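Plasmin and fibronectin-binding protein A (Streptococcus pneumoniae, PDB 4MR0) acts as a surface adhesin and invasin that binds human fibronectin, plasmin, plasminogen and serum albumin. Local coordinates at residues S251-I256 with K276-V280; I307-T311 with G323-V329; A348-Q354 with G378-F384. One frame throughout, in Å; residues are numbered along the deposited sequence.

Contact 1. Residues S251-I256 with K276-V280; sequences SNNVTI and KNVLV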
loop_
_atom_site.group_PDB
_atom_site.type_symbol
_atom_site.label_atom_id
_atom_site.label_comp_id
_atom_site.label_asym_id
_atom_site.label_seq_id
_atom_site.Cartn_x
_atom_site.Cartn_y
_atom_site.Cartn_z
ATOM N N SER A 251 12.145 -13.415 3.830
ATOM C CA SER A 251 12.750 -13.723 2.542
ATOM C C SER A 251 13.742 -12.660 2.069
ATOM O O SER A 251 13.798 -11.549 2.611
ATOM C CB SER A 251 11.653 -13.921 1.493
ATOM O OG SER A 251 12.079 -14.810 0.477
ATOM N N ASN A 252 14.518 -13.011 1.045
ATOM C CA ASN A 252 15.534 -12.121 0.488
ATOM C C ASN A 252 15.567 -12.216 -1.036
ATOM O O ASN A 252 15.485 -13.310 -1.592
ATOM C CB ASN A 252 16.909 -12.521 1.021
ATOM C CG ASN A 252 16.968 -12.555 2.533
ATOM O OD1 ASN A 252 17.103 -11.513 3.181
ATOM N ND2 ASN A 252 16.859 -13.759 3.110
ATOM N N ASN A 253 15.700 -11.074 -1.703
ATOM C CA ASN A 253 15.776 -11.047 -3.158
ATOM C C ASN A 253 14.604 -11.770 -3.802
ATOM O O ASN A 253 14.761 -12.831 -4.409
ATOM C CB ASN A 253 17.099 -11.671 -3.616
ATOM C CG ASN A 253 18.302 -10.852 -3.194
ATOM O OD1 ASN A 253 19.246 -11.369 -2.591
ATOM N ND2 ASN A 253 18.278 -9.566 -3.517
ATOM N N VAL A 254 13.422 -11.188 -3.655
ATOM C CA VAL A 254 12.209 -11.755 -4.228
ATOM C C VAL A 254 11.728 -10.798 -5.303
ATOM O O VAL A 254 11.643 -9.588 -5.072
ATOM C CB VAL A 254 11.108 -11.909 -3.160
ATOM C CG1 VAL A 254 9.849 -12.498 -3.784
ATOM C CG2 VAL A 254 11.608 -12.802 -2.029
ATOM N N THR A 255 11.418 -11.336 -6.477
ATOM C CA THR A 255 10.956 -10.509 -7.588
ATOM C C THR A 255 9.629 -11.000 -8.145
ATOM O O THR A 255 9.518 -12.153 -8.553
ATOM C CB THR A 255 11.980 -10.505 -8.746
ATOM O OG1 THR A 255 13.224 -9.971 -8.281
ATOM C CG2 THR A 255 11.476 -9.645 -9.910
ATOM N N ILE A 256 8.624 -10.128 -8.141
ATOM C CA ILE A 256 7.307 -10.463 -8.681
ATOM C C ILE A 256 7.055 -9.441 -9.784
ATOM O O ILE A 256 7.066 -8.240 -9.530
ATOM C CB ILE A 256 6.192 -10.329 -7.615
ATOM C CG1 ILE A 256 6.372 -11.395 -6.526
ATOM C CG2 ILE A 256 4.827 -10.462 -8.272
ATOM C CD1 ILE A 256 5.374 -11.284 -5.388
ATOM N N LYS A 276 13.777 -8.670 2.749
ATOM C CA LYS A 276 14.679 -7.684 2.177
ATOM C C LYS A 276 14.874 -7.821 0.663
ATOM O O LYS A 276 14.927 -8.929 0.122
ATOM C CB LYS A 276 16.030 -7.783 2.892
ATOM C CG LYS A 276 17.078 -6.772 2.443
ATOM C CD LYS A 276 18.399 -7.011 3.170
ATOM C CE LYS A 276 19.465 -6.027 2.706
ATOM N NZ LYS A 276 20.780 -6.280 3.362
ATOM N N ASN A 277 14.976 -6.683 -0.018
ATOM C CA ASN A 277 15.174 -6.673 -1.461
ATOM C C ASN A 277 14.009 -7.325 -2.192
ATOM O O ASN A 277 14.191 -8.320 -2.900
ATOM C CB ASN A 277 16.470 -7.407 -1.824
ATOM C CG ASN A 277 17.710 -6.646 -1.400
ATOM O OD1 ASN A 277 18.771 -7.237 -1.193
ATOM N ND2 ASN A 277 17.590 -5.328 -1.282
ATOM N N VAL A 278 12.814 -6.773 -2.013
ATOM C CA VAL A 278 11.635 -7.302 -2.682
ATOM C C VAL A 278 11.163 -6.291 -3.713
ATOM O O VAL A 278 11.037 -5.095 -3.425
ATOM C CB VAL A 278 10.480 -7.560 -1.709
ATOM C CG1 VAL A 278 9.309 -8.205 -2.454
ATOM C CG2 VAL A 278 10.949 -8.456 -0.574
ATOM N N LEU A 279 10.909 -6.780 -4.918
ATOM C CA LEU A 279 10.448 -5.933 -6.004
ATOM C C LEU A 279 9.138 -6.462 -6.572
ATOM O O LEU A 279 9.003 -7.653 -6.829
ATOM C CB LEU A 279 11.496 -5.903 -7.129
ATOM C CG LEU A 279 11.126 -5.172 -8.428
ATOM C CD1 LEU A 279 11.009 -3.676 -8.158
ATOM C CD2 LEU A 279 12.192 -5.431 -9.498
ATOM N N VAL A 280 8.170 -5.569 -6.723
ATOM C CA VAL A 280 6.895 -5.897 -7.345
ATOM C C VAL A 280 6.953 -4.928 -8.523
ATOM O O VAL A 280 7.046 -3.719 -8.325
ATOM C CB VAL A 280 5.712 -5.570 -6.422
ATOM C CG1 VAL A 280 4.399 -5.778 -7.169
ATOM C CG2 VAL A 280 5.761 -6.485 -5.181
HETATM O O HOH W 1 14.409 -8.236 -5.750
#
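N253 and N277 sit at matching corners of two successive strands, their side chains side by side and pointing the same way. N253 ND2 comes to 3.3 Å from N277 CB, the N253 amide resting against the root of the N277 side chain. Both residues have left-handed backbone angles, which swing the chain from one face of the coil to the next. On the N-terminal side of this corner, N252 and K276 meet at an angle: OD1 of N252 lies 3.9 Å from CB of K276, while the rest of the lysine runs away fully extended. The N252 ND2 end turns the other way, to the backbone of T211. Past the corner the pairs become apolar on the inward face. V254 CB sits 4.2 Å from V278 CG1; this methyl is anti to its own backbone N (chi1 -176°), which also places it beside V254 O. I256 and V280 follow on the same face, whereas T255 and L279 project from the other. There water 1 donates to N277 O at 2.9 Å and also bonds T255 OG1. Parallel-strand hydrogen bonds fix the register: L279 N gives to V254 O at 2.9 Å, and I256 N to L279 O at 2.8 Å with a nearly straight 172° N-H...O. Asparagines stacked at equivalent corners of successive coils, N253 on N277 here, are the asparagine ladder familiar from parallel beta-helices of the pectate lyase type. V254 and I256 pack inside on I248 and F246 of strand 243-252, strand 211-217 bonds the backbone of 251-256 from one side, and strand 329-337 lies against L279 and V280 on the other.

Contact 2. Residues I307-T311 with G323-V329; sequences IEPLT and GKKSENV. With MN (manganese (II) ion), chain G.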
loop_
_atom_site.group_PDB
_atom_site.type_symbol
_atom_site.label_atom_id
_atom_site.label_comp_id
_atom_site.label_asym_id
_atom_site.label_seq_id
_atom_site.Cartn_x
_atom_site.Cartn_y
_atom_site.Cartn_z
ATOM N N ILE A 307 3.404 -3.930 3.573
ATOM C CA ILE A 307 4.833 -4.025 3.830
ATOM C C ILE A 307 4.906 -3.832 5.336
ATOM O O ILE A 307 4.604 -2.755 5.853
ATOM C CB ILE A 307 5.591 -2.907 3.096
ATOM C CG1 ILE A 307 5.313 -3.009 1.593
ATOM C CG2 ILE A 307 7.090 -3.008 3.383
ATOM C CD1 ILE A 307 5.769 -1.785 0.802
ATOM N N GLU A 308 5.327 -4.869 6.046
ATOM C CA GLU A 308 5.323 -4.797 7.495
ATOM C C GLU A 308 6.478 -5.535 8.146
ATOM O O GLU A 308 7.214 -6.270 7.489
ATOM C CB GLU A 308 4.023 -5.436 7.978
ATOM C CG GLU A 308 4.009 -6.946 7.673
ATOM C CD GLU A 308 2.632 -7.574 7.717
ATOM O OE1 GLU A 308 1.840 -7.234 8.622
ATOM O OE2 GLU A 308 2.349 -8.429 6.848
ATOM N N PRO A 309 6.666 -5.315 9.457
ATOM C CA PRO A 309 7.744 -6.012 10.168
ATOM C C PRO A 309 7.190 -7.414 10.414
ATOM O O PRO A 309 5.987 -7.636 10.271
ATOM C CB PRO A 309 7.913 -5.192 11.451
ATOM C CG PRO A 309 6.554 -4.593 11.662
ATOM C CD PRO A 309 6.141 -4.197 10.260
ATOM N N LEU A 310 8.048 -8.354 10.781
ATOM C CA LEU A 310 7.607 -9.726 10.986
ATOM C C LEU A 310 7.192 -10.062 12.421
ATOM O O LEU A 310 8.040 -10.294 13.291
ATOM C CB LEU A 310 8.715 -10.681 10.506
ATOM C CG LEU A 310 8.449 -12.185 10.430
ATOM C CD1 LEU A 310 7.254 -12.479 9.537
ATOM C CD2 LEU A 310 9.701 -12.874 9.880
ATOM N N THR A 311 5.882 -10.073 12.653
ATOM C CA THR A 311 5.311 -10.400 13.963
ATOM C C THR A 311 4.149 -11.359 13.734
ATOM O O THR A 311 3.609 -11.436 12.633
ATOM C CB THR A 311 4.763 -9.146 14.701
ATOM O OG1 THR A 311 3.607 -8.646 14.017
ATOM C CG2 THR A 311 5.830 -8.054 14.764
ATOM N N GLY A 323 9.761 -8.912 15.369
ATOM C CA GLY A 323 9.646 -7.635 14.681
ATOM C C GLY A 323 10.673 -7.280 13.616
ATOM O O GLY A 323 10.936 -6.097 13.383
ATOM N N LYS A 324 11.248 -8.287 12.962
ATOM C CA LYS A 324 12.236 -8.060 11.907
ATOM C C LYS A 324 11.628 -7.135 10.843
ATOM O O LYS A 324 10.507 -7.345 10.393
ATOM C CB LYS A 324 12.628 -9.402 11.283
ATOM C CG LYS A 324 13.778 -9.345 10.301
ATOM C CD LYS A 324 14.078 -10.734 9.768
ATOM C CE LYS A 324 15.268 -10.720 8.833
ATOM N NZ LYS A 324 15.021 -9.825 7.671
ATOM N N LYS A 325 12.368 -6.111 10.438
ATOM C CA LYS A 325 11.847 -5.178 9.448
ATOM C C LYS A 325 11.962 -5.693 8.023
ATOM O O LYS A 325 12.674 -6.662 7.754
ATOM C CB LYS A 325 12.592 -3.847 9.528
ATOM C CG LYS A 325 14.028 -3.894 8.982
ATOM C CD LYS A 325 14.625 -2.486 8.949
ATOM C CE LYS A 325 16.078 -2.478 8.499
ATOM N NZ LYS A 325 16.618 -1.080 8.497
ATOM N N SER A 326 11.218 -5.050 7.125
ATOM C CA SER A 326 11.297 -5.344 5.705
ATOM C C SER A 326 12.220 -4.208 5.277
ATOM O O SER A 326 12.211 -3.135 5.884
ATOM C CB SER A 326 9.933 -5.229 5.032
ATOM O OG SER A 326 9.186 -6.408 5.258
ATOM N N GLU A 327 13.011 -4.426 4.240
ATOM C CA GLU A 327 13.977 -3.416 3.847
ATOM C C GLU A 327 14.247 -3.485 2.352
ATOM O O GLU A 327 14.257 -4.567 1.773
ATOM C CB GLU A 327 15.246 -3.668 4.665
ATOM C CG GLU A 327 16.496 -2.947 4.237
ATOM C CD GLU A 327 17.700 -3.398 5.048
ATOM O OE1 GLU A 327 17.605 -4.443 5.732
ATOM O OE2 GLU A 327 18.743 -2.716 4.995
ATOM N N ASN A 328 14.451 -2.329 1.728
ATOM C CA ASN A 328 14.697 -2.269 0.294
ATOM C C ASN A 328 13.532 -2.899 -0.474
ATOM O O ASN A 328 13.715 -3.841 -1.246
ATOM C CB ASN A 328 16.004 -2.988 -0.075
ATOM C CG ASN A 328 17.204 -2.482 0.722
ATOM O OD1 ASN A 328 17.193 -1.367 1.248
ATOM N ND2 ASN A 328 18.252 -3.303 0.799
ATOM N N VAL A 329 12.326 -2.384 -0.247
ATOM C CA VAL A 329 11.143 -2.882 -0.933
ATOM C C VAL A 329 10.739 -1.820 -1.944
ATOM O O VAL A 329 10.630 -0.643 -1.606
ATOM C CB VAL A 329 9.973 -3.118 0.045
ATOM C CG1 VAL A 329 8.782 -3.716 -0.704
ATOM C CG2 VAL A 329 10.414 -4.045 1.172
HETATM MN MN MN G . 0.164 -8.793 7.452
HETATM O O HOH W 2 10.450 -11.441 13.243
#
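I307 and V329 reach toward each other tip to tip, with CD1 of the isoleucine 3.9 Å from CG1 of the valine, and this is the closely packed apolar end, buried in the coil. The second branch of I307, CG2, lies 4.0 Å from S326 CB, and I364 of strand 364-372 packs on both I307 and V329. S326 is buried here too: its OG lies 3.0 Å from E308 O, but the hydroxyl also bonds I272 O and S275 N, so the proton need not go to E308. Its backbone N has no partner in the model. Further along, the segments run roughly antiparallel and the grip is mostly main chain. L310 N donates to K324 O at 2.7 Å, with the donor in the carbonyl plane, whereas the return bond from G323 N to L310 O is weak. The wetter side lies here: water 2 donates to L310 O and accepts from K324 N, and the partly exposed lysines lead off, K324 NZ to G274 O and K325 NZ to S362. The E308 side chain leaves its CA away from 323-329, and its carboxylate binds the manganese through OE1 at 2.6 Å and OE2 at 2.3 Å; Q271, Q306 and the G314 carbonyl complete the site. As the one carboxylate there, E308 probably supplies most of the balancing charge, and with its main-chain O facing S326, loop packing and metal site share one residue.

Contact 3. Residues A348-Q354 with G378-F384; sequences AIGTHYQ and GVRFTGF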
loop_
_atom_site.group_PDB
_atom_site.type_symbol
_atom_site.label_atom_id
_atom_site.label_comp_id
_atom_site.label_asym_id
_atom_site.label_seq_id
_atom_site.Cartn_x
_atom_site.Cartn_y
_atom_site.Cartn_z
ATOM N N ALA A 348 -4.003 0.732 -1.681
ATOM C CA ALA A 348 -3.093 -0.028 -2.531
ATOM C C ALA A 348 -1.841 -0.536 -1.822
ATOM O O ALA A 348 -1.507 -1.721 -1.915
ATOM C CB ALA A 348 -2.693 0.803 -3.757
ATOM N N ILE A 349 -1.161 0.350 -1.100
ATOM C CA ILE A 349 0.092 -0.013 -0.445
ATOM C C ILE A 349 0.262 0.614 0.926
ATOM O O ILE A 349 -0.096 1.776 1.134
ATOM C CB ILE A 349 1.308 0.459 -1.294
ATOM C CG1 ILE A 349 1.186 -0.048 -2.730
ATOM C CG2 ILE A 349 2.614 -0.033 -0.668
ATOM C CD1 ILE A 349 2.163 0.621 -3.697
ATOM N N GLY A 350 0.825 -0.146 1.862
ATOM C CA GLY A 350 1.080 0.418 3.175
ATOM C C GLY A 350 1.015 -0.578 4.308
ATOM O O GLY A 350 1.246 -1.768 4.122
ATOM N N THR A 351 0.731 -0.071 5.498
ATOM C CA THR A 351 0.577 -0.912 6.671
ATOM C C THR A 351 -0.115 -0.077 7.742
ATOM O O THR A 351 -0.205 1.150 7.624
ATOM C CB THR A 351 1.924 -1.478 7.176
ATOM O OG1 THR A 351 1.659 -2.558 8.085
ATOM C CG2 THR A 351 2.749 -0.410 7.872
ATOM N N HIS A 352 -0.597 -0.735 8.786
ATOM C CA HIS A 352 -1.354 -0.041 9.822
ATOM C C HIS A 352 -1.001 -0.484 11.236
ATOM O O HIS A 352 -1.831 -0.367 12.137
ATOM C CB HIS A 352 -2.822 -0.348 9.601
ATOM C CG HIS A 352 -3.098 -1.818 9.520
ATOM N ND1 HIS A 352 -2.951 -2.541 8.355
ATOM C CD2 HIS A 352 -3.423 -2.718 10.480
ATOM C CE1 HIS A 352 -3.174 -3.820 8.599
ATOM N NE2 HIS A 352 -3.461 -3.955 9.882
ATOM N N TYR A 353 0.211 -0.977 11.445
ATOM C CA TYR A 353 0.569 -1.469 12.765
ATOM C C TYR A 353 2.048 -1.357 13.090
ATOM O O TYR A 353 2.901 -1.570 12.231
ATOM C CB TYR A 353 0.126 -2.933 12.859
ATOM C CG TYR A 353 0.494 -3.660 14.133
ATOM C CD1 TYR A 353 -0.168 -3.397 15.329
ATOM C CD2 TYR A 353 1.484 -4.645 14.130
ATOM C CE1 TYR A 353 0.144 -4.104 16.495
ATOM C CE2 TYR A 353 1.803 -5.355 15.289
ATOM C CZ TYR A 353 1.127 -5.079 16.466
ATOM O OH TYR A 353 1.433 -5.787 17.609
ATOM N N GLN A 354 2.336 -1.017 14.345
ATOM C CA GLN A 354 3.703 -0.908 14.832
ATOM C C GLN A 354 3.671 -0.869 16.355
ATOM O O GLN A 354 2.678 -0.459 16.946
ATOM C CB GLN A 354 4.394 0.359 14.294
ATOM C CG GLN A 354 3.888 1.676 14.881
ATOM C CD GLN A 354 4.743 2.870 14.462
ATOM O OE1 GLN A 354 4.255 3.806 13.825
ATOM N NE2 GLN A 354 6.025 2.838 14.821
ATOM N N GLY A 378 -4.004 5.604 -1.853
ATOM C CA GLY A 378 -3.116 4.891 -2.747
ATOM C C GLY A 378 -1.999 4.344 -1.873
ATOM O O GLY A 378 -1.574 3.188 -2.008
ATOM N N VAL A 379 -1.543 5.187 -0.951
ATOM C CA VAL A 379 -0.456 4.845 -0.035
ATOM C C VAL A 379 -0.775 5.343 1.374
ATOM O O VAL A 379 -0.989 6.535 1.579
ATOM C CB VAL A 379 0.873 5.503 -0.504
ATOM C CG1 VAL A 379 2.002 5.178 0.460
ATOM C CG2 VAL A 379 1.213 5.030 -1.918
ATOM N N ARG A 380 -0.810 4.429 2.341
ATOM C CA ARG A 380 -1.089 4.795 3.725
ATOM C C ARG A 380 -0.249 3.919 4.642
ATOM O O ARG A 380 -0.260 2.691 4.521
ATOM C CB ARG A 380 -2.576 4.614 4.040
ATOM C CG ARG A 380 -2.921 4.784 5.519
ATOM C CD ARG A 380 -4.431 4.824 5.722
ATOM N NE ARG A 380 -4.813 4.945 7.127
ATOM C CZ ARG A 380 -4.940 3.921 7.966
ATOM N NH1 ARG A 380 -4.712 2.681 7.554
ATOM N NH2 ARG A 380 -5.313 4.139 9.220
ATOM N N PHE A 381 0.468 4.544 5.569
ATOM C CA PHE A 381 1.328 3.776 6.455
ATOM C C PHE A 381 1.727 4.496 7.737
ATOM O O PHE A 381 1.684 5.726 7.821
ATOM C CB PHE A 381 2.618 3.407 5.709
ATOM C CG PHE A 381 3.401 4.609 5.227
ATOM C CD1 PHE A 381 3.084 5.231 4.019
ATOM C CD2 PHE A 381 4.422 5.149 6.007
ATOM C CE1 PHE A 381 3.773 6.379 3.598
ATOM C CE2 PHE A 381 5.116 6.300 5.593
ATOM C CZ PHE A 381 4.787 6.912 4.388
ATOM N N THR A 382 2.113 3.700 8.732
ATOM C CA THR A 382 2.616 4.204 10.002
ATOM C C THR A 382 3.799 3.296 10.318
ATOM O O THR A 382 3.727 2.090 10.097
ATOM C CB THR A 382 1.576 4.112 11.164
ATOM O OG1 THR A 382 2.172 4.600 12.376
ATOM C CG2 THR A 382 1.127 2.667 11.388
ATOM N N GLY A 383 4.892 3.866 10.808
ATOM C CA GLY A 383 6.046 3.049 11.129
ATOM C C GLY A 383 7.009 2.716 9.997
ATOM O O GLY A 383 7.547 1.611 9.957
ATOM N N PHE A 384 7.219 3.647 9.068
ATOM C CA PHE A 384 8.173 3.438 7.969
ATOM C C PHE A 384 9.302 4.455 8.140
ATOM O O PHE A 384 9.090 5.531 8.692
ATOM C CB PHE A 384 7.536 3.691 6.593
ATOM C CG PHE A 384 6.732 2.537 6.046
ATOM C CD1 PHE A 384 6.529 1.377 6.791
ATOM C CD2 PHE A 384 6.148 2.637 4.784
ATOM C CE1 PHE A 384 5.750 0.331 6.284
ATOM C CE2 PHE A 384 5.368 1.598 4.267
ATOM C CZ PHE A 384 5.169 0.442 5.024
HETATM O O HOH W 3 5.550 -0.489 10.789
#
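Q354 lays its amide across T382 and G383, the far end of a contact that begins with two parallel bridges. CB leaves the backbone toward 378-384, and CG sits between the backbone N and the carbonyl carbon (chi1 71°); from there the chain runs extended, carrying the amide to the opposite backbone. CD lies 3.6 Å from G383 CA, a close approach over a residue that has no side chain. At the tip OE1 receives the T382 hydroxyl: OG1 donates at 2.7 Å, in the amide plane and on a lone pair. OE1 also lies 3.1 Å from G383 N, too badly angled for a bond. NE2 passes 3.7 Å from G383 CA and bonds D426 O, so both ends of the amide are held and its rotation is fixed. The methyl of T382, CG2, packs against the backbone of H352 and Y353. T351 sends CG2 to the ring of F384, 3.5 Å from CE1, the two side chains meeting obliquely; F381 CB lies over one face of that same ring. Nearer the N-terminal ends, R380 N donates to I349 O at 3.0 Å and T351 N to R380 O at 3.1 Å. Between them G350 CA comes to 3.0 Å from R380 O, a CA-H...O contact that the bare glycine permits. The extended R380 side chain brings NH1 to H352 CB, while the imidazole of H352 bonds E303. In this neighbouring-coil stacking of the beta-helix, the T351 methyl, F381 CB and the F384 ring pack together. Bonded to T382 and D426, the Q354 amide pins the loop where strand pairing stops; the buried, unpartnered N atoms of Y353 and T382 mark where regular pairing has ended.

From the N terminus the three contacts come in series, and none nests in or crosses another. Contact 1 closes a 19-residue loop, much of it strand, by setting one coil of the beta-helix on the next. Contact 2 then closes an 11-residue loop with neither helix nor strand, beside a manganese site. Contact 3 closes a 23-residue loop, nine of them strand, near the centre of the chain. Neighbours join directly: N277 N and V278 N probably bond to E327 O and N328 O, linking contacts 1 and 2, and I307 N probably bonds G350 O, linking 2 and 3. Contacts 1 and 3 do not touch, their nearest atoms about 8 Å apart.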